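Local coordinates for protein NEQ263 (Nanoarchaeum equitans Kin4-M, PDB 5BN3) that probably binds nucleotide as the B-type subunit of an archaeal ATP synthase core, where it assembles with the alpha-chain subunit NeqA, at residues Q128-M140 with T295-Q307. Numbering follows the deposited sequence.
Sequences QKIAIFSPPGLPM and TGYITEGQYVLSQ. With SO4 (sulfate ion), chain X.
The Phe133 ring has Gln302 CB 4.0 Å above its plane, almost over the centre, while Thr295 CG2 and the backbone N of Gly296 meet its edge in plane, with Thr295 CG2 3.7 Å from Phe133 CE1. The Tyr303 ring, turned to the other side of the sheet, takes Ile130 CD1 over one face, displaced toward the rim and 3.4 Å from Tyr303 CZ; Ile132 CG1 lies at its edge. Ile130 reaches it because CG1 stands opposite the backbone N (chi1 176°), and the hydroxyl of Tyr303 is held by His122 O. Between these two layers the backbones pair in parallel: Tyr303 N bonds to Ala131 O (2.8 Å), Phe133 N to Tyr303 O (2.9 Å) and Leu305 N to Phe133 O (3.0 Å). At the N-terminal end, Gln128 NE2 donates to Glu300 O at 2.9 Å, the acceptor lying near the amide plane, and Gln128 OE1 accepts from Leu125 N. A leucine at Gln128 would probably leave Glu300 O without this donor and Leu125 N without its side-chain acceptor. Lys129 NZ and Glu300 OE2 form a salt bridge of 3.1 Å, whose hydrogen bond is weak; Glu264 shares the lysine, and Asn255 of a neighbouring alpha-chain subunit binds OE2, tying this end to the interface. Beyond the strands, Leu305 packs against Pro135, Leu138 and Met140. The parallel order, with strand 131-134 between 301-304 and 273-281, is consistent with the central sheet of the family's P-loop NTPase-type nucleotide-binding domain.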
loop_
_atom_site.group_PDB
_atom_site.type_symbol
_atom_site.label_atom_id
_atom_site.label_comp_id
_atom_site.label_asym_id
_atom_site.label_seq_id
_atom_site.Cartn_x
_atom_site.Cartn_y
_atom_site.Cartn_z
ATOM N N GLN B 128 -27.183 -22.511 14.039
ATOM C CA GLN B 128 -26.546 -21.521 13.175
ATOM C C GLN B 128 -25.220 -21.043 13.763
ATOM O O GLN B 128 -25.025 -21.047 14.984
ATOM C CB GLN B 128 -27.486 -20.329 12.953
ATOM C CG GLN B 128 -27.053 -19.351 11.864
ATOM C CD GLN B 128 -28.104 -18.288 11.583
ATOM O OE1 GLN B 128 -29.152 -18.250 12.229
ATOM N NE2 GLN B 128 -27.829 -17.424 10.614
ATOM N N LYS B 129 -24.297 -20.665 12.885
ATOM C CA LYS B 129 -23.092 -19.972 13.308
ATOM C C LYS B 129 -23.185 -18.529 12.823
ATOM O O LYS B 129 -23.340 -18.271 11.626
ATOM C CB LYS B 129 -21.832 -20.663 12.766
ATOM C CG LYS B 129 -21.870 -20.965 11.275
ATOM C CD LYS B 129 -20.566 -21.575 10.800
ATOM C CE LYS B 129 -20.560 -21.745 9.295
ATOM N NZ LYS B 129 -21.515 -22.780 8.823
ATOM N N ILE B 130 -23.121 -17.588 13.756
ATOM C CA ILE B 130 -23.233 -16.179 13.408
ATOM C C ILE B 130 -22.330 -15.324 14.293
ATOM O O ILE B 130 -22.320 -15.473 15.514
ATOM C CB ILE B 130 -24.704 -15.702 13.464
ATOM C CG1 ILE B 130 -24.803 -14.201 13.204
ATOM C CG2 ILE B 130 -25.323 -16.041 14.799
ATOM C CD1 ILE B 130 -26.140 -13.791 12.617
ATOM N N ALA B 131 -21.556 -14.443 13.668
ATOM C CA ALA B 131 -20.555 -13.670 14.390
ATOM C C ALA B 131 -21.074 -12.317 14.859
ATOM O O ALA B 131 -22.045 -11.790 14.318
ATOM C CB ALA B 131 -19.323 -13.483 13.531
ATOM N N ILE B 132 -20.422 -11.763 15.875
ATOM C CA ILE B 132 -20.623 -10.367 16.238
ATOM C C ILE B 132 -19.345 -9.606 15.884
ATOM O O ILE B 132 -18.263 -9.948 16.368
ATOM C CB ILE B 132 -20.929 -10.204 17.744
ATOM C CG1 ILE B 132 -22.208 -10.960 18.121
ATOM C CG2 ILE B 132 -21.072 -8.730 18.109
ATOM C CD1 ILE B 132 -22.481 -10.981 19.613
ATOM N N PHE B 133 -19.467 -8.600 15.019
ATOM C CA PHE B 133 -18.334 -7.754 14.649
ATOM C C PHE B 133 -18.466 -6.452 15.417
ATOM O O PHE B 133 -19.530 -5.828 15.394
ATOM C CB PHE B 133 -18.354 -7.414 13.151
ATOM C CG PHE B 133 -18.077 -8.579 12.235
ATOM C CD1 PHE B 133 -17.805 -9.845 12.733
ATOM C CD2 PHE B 133 -18.076 -8.393 10.859
ATOM C CE1 PHE B 133 -17.552 -10.907 11.871
ATOM C CE2 PHE B 133 -17.823 -9.447 9.996
ATOM C CZ PHE B 133 -17.562 -10.706 10.504
ATOM N N SER B 134 -17.400 -6.022 16.080
ATOM C CA SER B 134 -17.459 -4.771 16.835
ATOM C C SER B 134 -16.236 -3.886 16.631
ATOM O O SER B 134 -15.112 -4.378 16.544
ATOM C CB SER B 134 -17.655 -5.043 18.331
ATOM O OG SER B 134 -17.625 -3.835 19.078
ATOM N N PRO B 135 -16.464 -2.567 16.546
ATOM C CA PRO B 135 -15.369 -1.600 16.664
ATOM C C PRO B 135 -14.794 -1.711 18.067
ATOM O O PRO B 135 -15.509 -2.149 18.972
ATOM C CB PRO B 135 -16.078 -0.247 16.516
ATOM C CG PRO B 135 -17.370 -0.552 15.817
ATOM C CD PRO B 135 -17.763 -1.921 16.281
ATOM N N PRO B 136 -13.519 -1.341 18.254
ATOM C CA PRO B 136 -12.964 -1.341 19.612
ATOM C C PRO B 136 -13.788 -0.454 20.543
ATOM O O PRO B 136 -14.227 0.619 20.125
ATOM C CB PRO B 136 -11.576 -0.726 19.417
ATOM C CG PRO B 136 -11.215 -1.066 18.012
ATOM C CD PRO B 136 -12.505 -1.004 17.238
ATOM N N GLY B 137 -14.017 -0.905 21.773
ATOM C CA GLY B 137 -14.708 -0.093 22.762
ATOM C C GLY B 137 -16.211 -0.269 22.886
ATOM O O GLY B 137 -16.799 0.130 23.893
ATOM N N LEU B 138 -16.838 -0.858 21.872
ATOM C CA LEU B 138 -18.294 -1.003 21.862
ATOM C C LEU B 138 -18.752 -2.219 22.680
ATOM O O LEU B 138 -18.008 -3.192 22.814
ATOM C CB LEU B 138 -18.820 -1.053 20.419
ATOM C CG LEU B 138 -19.273 0.310 19.877
ATOM C CD1 LEU B 138 -18.125 1.310 19.839
ATOM C CD2 LEU B 138 -19.906 0.186 18.502
ATOM N N PRO B 139 -19.977 -2.161 23.239
ATOM C CA PRO B 139 -20.450 -3.191 24.176
ATOM C C PRO B 139 -20.807 -4.531 23.533
ATOM O O PRO B 139 -21.942 -4.996 23.676
ATOM C CB PRO B 139 -21.708 -2.557 24.778
ATOM C CG PRO B 139 -22.209 -1.655 23.706
ATOM C CD PRO B 139 -20.976 -1.090 23.059
ATOM N N MET B 140 -19.847 -5.148 22.854
ATOM C CA MET B 140 -20.043 -6.456 22.240
ATOM C C MET B 140 -20.270 -7.541 23.293
ATOM O O MET B 140 -21.029 -8.489 23.070
ATOM C CB MET B 140 -18.830 -6.793 21.369
ATOM C CG MET B 140 -18.799 -8.206 20.818
ATOM S SD MET B 140 -17.405 -8.457 19.695
ATOM C CE MET B 140 -16.041 -7.920 20.725
ATOM N N THR B 295 -13.960 -14.070 8.222
ATOM C CA THR B 295 -15.022 -14.563 9.095
ATOM C C THR B 295 -16.380 -14.356 8.433
ATOM O O THR B 295 -17.257 -15.224 8.499
ATOM C CB THR B 295 -14.984 -13.864 10.467
ATOM O OG1 THR B 295 -13.759 -14.198 11.134
ATOM C CG2 THR B 295 -16.160 -14.298 11.333
ATOM N N GLY B 296 -16.547 -13.208 7.783
ATOM C CA GLY B 296 -17.764 -12.927 7.043
ATOM C C GLY B 296 -18.019 -13.957 5.958
ATOM O O GLY B 296 -19.163 -14.351 5.729
ATOM N N TYR B 297 -16.952 -14.403 5.298
ATOM C CA TYR B 297 -17.062 -15.412 4.244
ATOM C C TYR B 297 -17.369 -16.816 4.768
ATOM O O TYR B 297 -17.659 -17.723 3.983
ATOM C CB TYR B 297 -15.772 -15.462 3.414
ATOM C CG TYR B 297 -15.693 -14.458 2.285
ATOM C CD1 TYR B 297 -16.574 -14.515 1.216
ATOM C CD2 TYR B 297 -14.716 -13.473 2.275
ATOM C CE1 TYR B 297 -16.498 -13.603 0.180
ATOM C CE2 TYR B 297 -14.632 -12.558 1.238
ATOM C CZ TYR B 297 -15.526 -12.632 0.195
ATOM O OH TYR B 297 -15.457 -11.733 -0.846
ATOM N N ILE B 298 -17.294 -17.002 6.083
ATOM C CA ILE B 298 -17.504 -18.324 6.677
ATOM C C ILE B 298 -18.781 -18.435 7.513
ATOM O O ILE B 298 -19.591 -19.336 7.293
ATOM C CB ILE B 298 -16.307 -18.749 7.550
ATOM C CG1 ILE B 298 -15.032 -18.780 6.708
ATOM C CG2 ILE B 298 -16.557 -20.121 8.160
ATOM C CD1 ILE B 298 -13.761 -18.712 7.529
ATOM N N THR B 299 -18.955 -17.540 8.481
ATOM C CA THR B 299 -20.155 -17.574 9.318
ATOM C C THR B 299 -21.410 -17.338 8.487
ATOM O O THR B 299 -21.345 -16.793 7.383
ATOM C CB THR B 299 -20.092 -16.572 10.501
ATOM O OG1 THR B 299 -19.963 -15.233 10.005
ATOM C CG2 THR B 299 -18.922 -16.894 11.414
ATOM N N GLU B 300 -22.552 -17.759 9.019
ATOM C CA GLU B 300 -23.808 -17.616 8.299
ATOM C C GLU B 300 -24.465 -16.292 8.664
ATOM O O GLU B 300 -25.628 -16.241 9.069
ATOM C CB GLU B 300 -24.719 -18.817 8.567
ATOM C CG GLU B 300 -24.210 -20.090 7.890
ATOM C CD GLU B 300 -24.624 -21.369 8.594
ATOM O OE1 GLU B 300 -25.114 -21.302 9.743
ATOM O OE2 GLU B 300 -24.448 -22.450 7.991
ATOM N N GLY B 301 -23.695 -15.221 8.505
ATOM C CA GLY B 301 -24.155 -13.889 8.834
ATOM C C GLY B 301 -23.362 -13.269 9.967
ATOM O O GLY B 301 -22.444 -13.887 10.518
ATOM N N GLN B 302 -23.718 -12.037 10.318
ATOM C CA GLN B 302 -23.031 -11.331 11.387
ATOM C C GLN B 302 -23.877 -10.188 11.926
ATOM O O GLN B 302 -24.648 -9.573 11.187
ATOM C CB GLN B 302 -21.677 -10.799 10.898
ATOM C CG GLN B 302 -21.765 -9.692 9.843
ATOM C CD GLN B 302 -22.120 -10.206 8.463
ATOM O OE1 GLN B 302 -21.712 -11.301 8.071
ATOM N NE2 GLN B 302 -22.884 -9.413 7.713
ATOM N N TYR B 303 -23.738 -9.917 13.219
ATOM C CA TYR B 303 -24.325 -8.723 13.810
ATOM C C TYR B 303 -23.239 -7.656 13.940
ATOM O O TYR B 303 -22.277 -7.822 14.692
ATOM C CB TYR B 303 -24.942 -9.038 15.175
ATOM C CG TYR B 303 -25.980 -10.140 15.135
ATOM C CD1 TYR B 303 -27.114 -10.023 14.345
ATOM C CD2 TYR B 303 -25.829 -11.292 15.895
ATOM C CE1 TYR B 303 -28.066 -11.025 14.305
ATOM C CE2 TYR B 303 -26.780 -12.300 15.863
ATOM C CZ TYR B 303 -27.895 -12.158 15.066
ATOM O OH TYR B 303 -28.844 -13.151 15.021
ATOM N N VAL B 304 -23.392 -6.566 13.197
ATOM C CA VAL B 304 -22.366 -5.531 13.148
ATOM C C VAL B 304 -22.726 -4.352 14.042
ATOM O O VAL B 304 -23.808 -3.776 13.913
ATOM C CB VAL B 304 -22.149 -5.039 11.705
ATOM C CG1 VAL B 304 -21.097 -3.937 11.665
ATOM C CG2 VAL B 304 -21.742 -6.200 10.814
ATOM N N LEU B 305 -21.820 -3.997 14.949
ATOM C CA LEU B 305 -22.055 -2.873 15.852
ATOM C C LEU B 305 -21.593 -1.557 15.230
ATOM O O LEU B 305 -20.631 -1.525 14.459
ATOM C CB LEU B 305 -21.381 -3.108 17.208
ATOM C CG LEU B 305 -22.247 -3.732 18.309
ATOM C CD1 LEU B 305 -23.214 -4.754 17.750
ATOM C CD2 LEU B 305 -21.387 -4.364 19.395
ATOM N N SER B 306 -22.287 -0.472 15.567
ATOM C CA SER B 306 -22.076 0.819 14.912
ATOM C C SER B 306 -21.589 1.900 15.876
ATOM O O SER B 306 -22.217 2.159 16.906
ATOM C CB SER B 306 -23.374 1.267 14.226
ATOM O OG SER B 306 -23.328 2.637 13.866
ATOM N N GLN B 307 -20.468 2.527 15.530
ATOM C CA GLN B 307 -19.913 3.626 16.314
ATOM C C GLN B 307 -20.892 4.796 16.355
ATOM O O GLN B 307 -21.029 5.469 17.376
ATOM C CB GLN B 307 -18.591 4.086 15.694
ATOM C CG GLN B 307 -17.400 4.059 16.635
ATOM C CD GLN B 307 -16.082 4.221 15.900
ATOM O OE1 GLN B 307 -15.983 4.986 14.939
ATOM N NE2 GLN B 307 -15.065 3.491 16.341
HETATM S S SO4 X . -20.884 3.820 11.401
HETATM O O1 SO4 X . -22.081 3.004 11.548
HETATM O O2 SO4 X . -21.148 4.892 10.450
HETATM O O3 SO4 X . -19.782 2.985 10.939
HETATM O O4 SO4 X . -20.526 4.385 12.695
#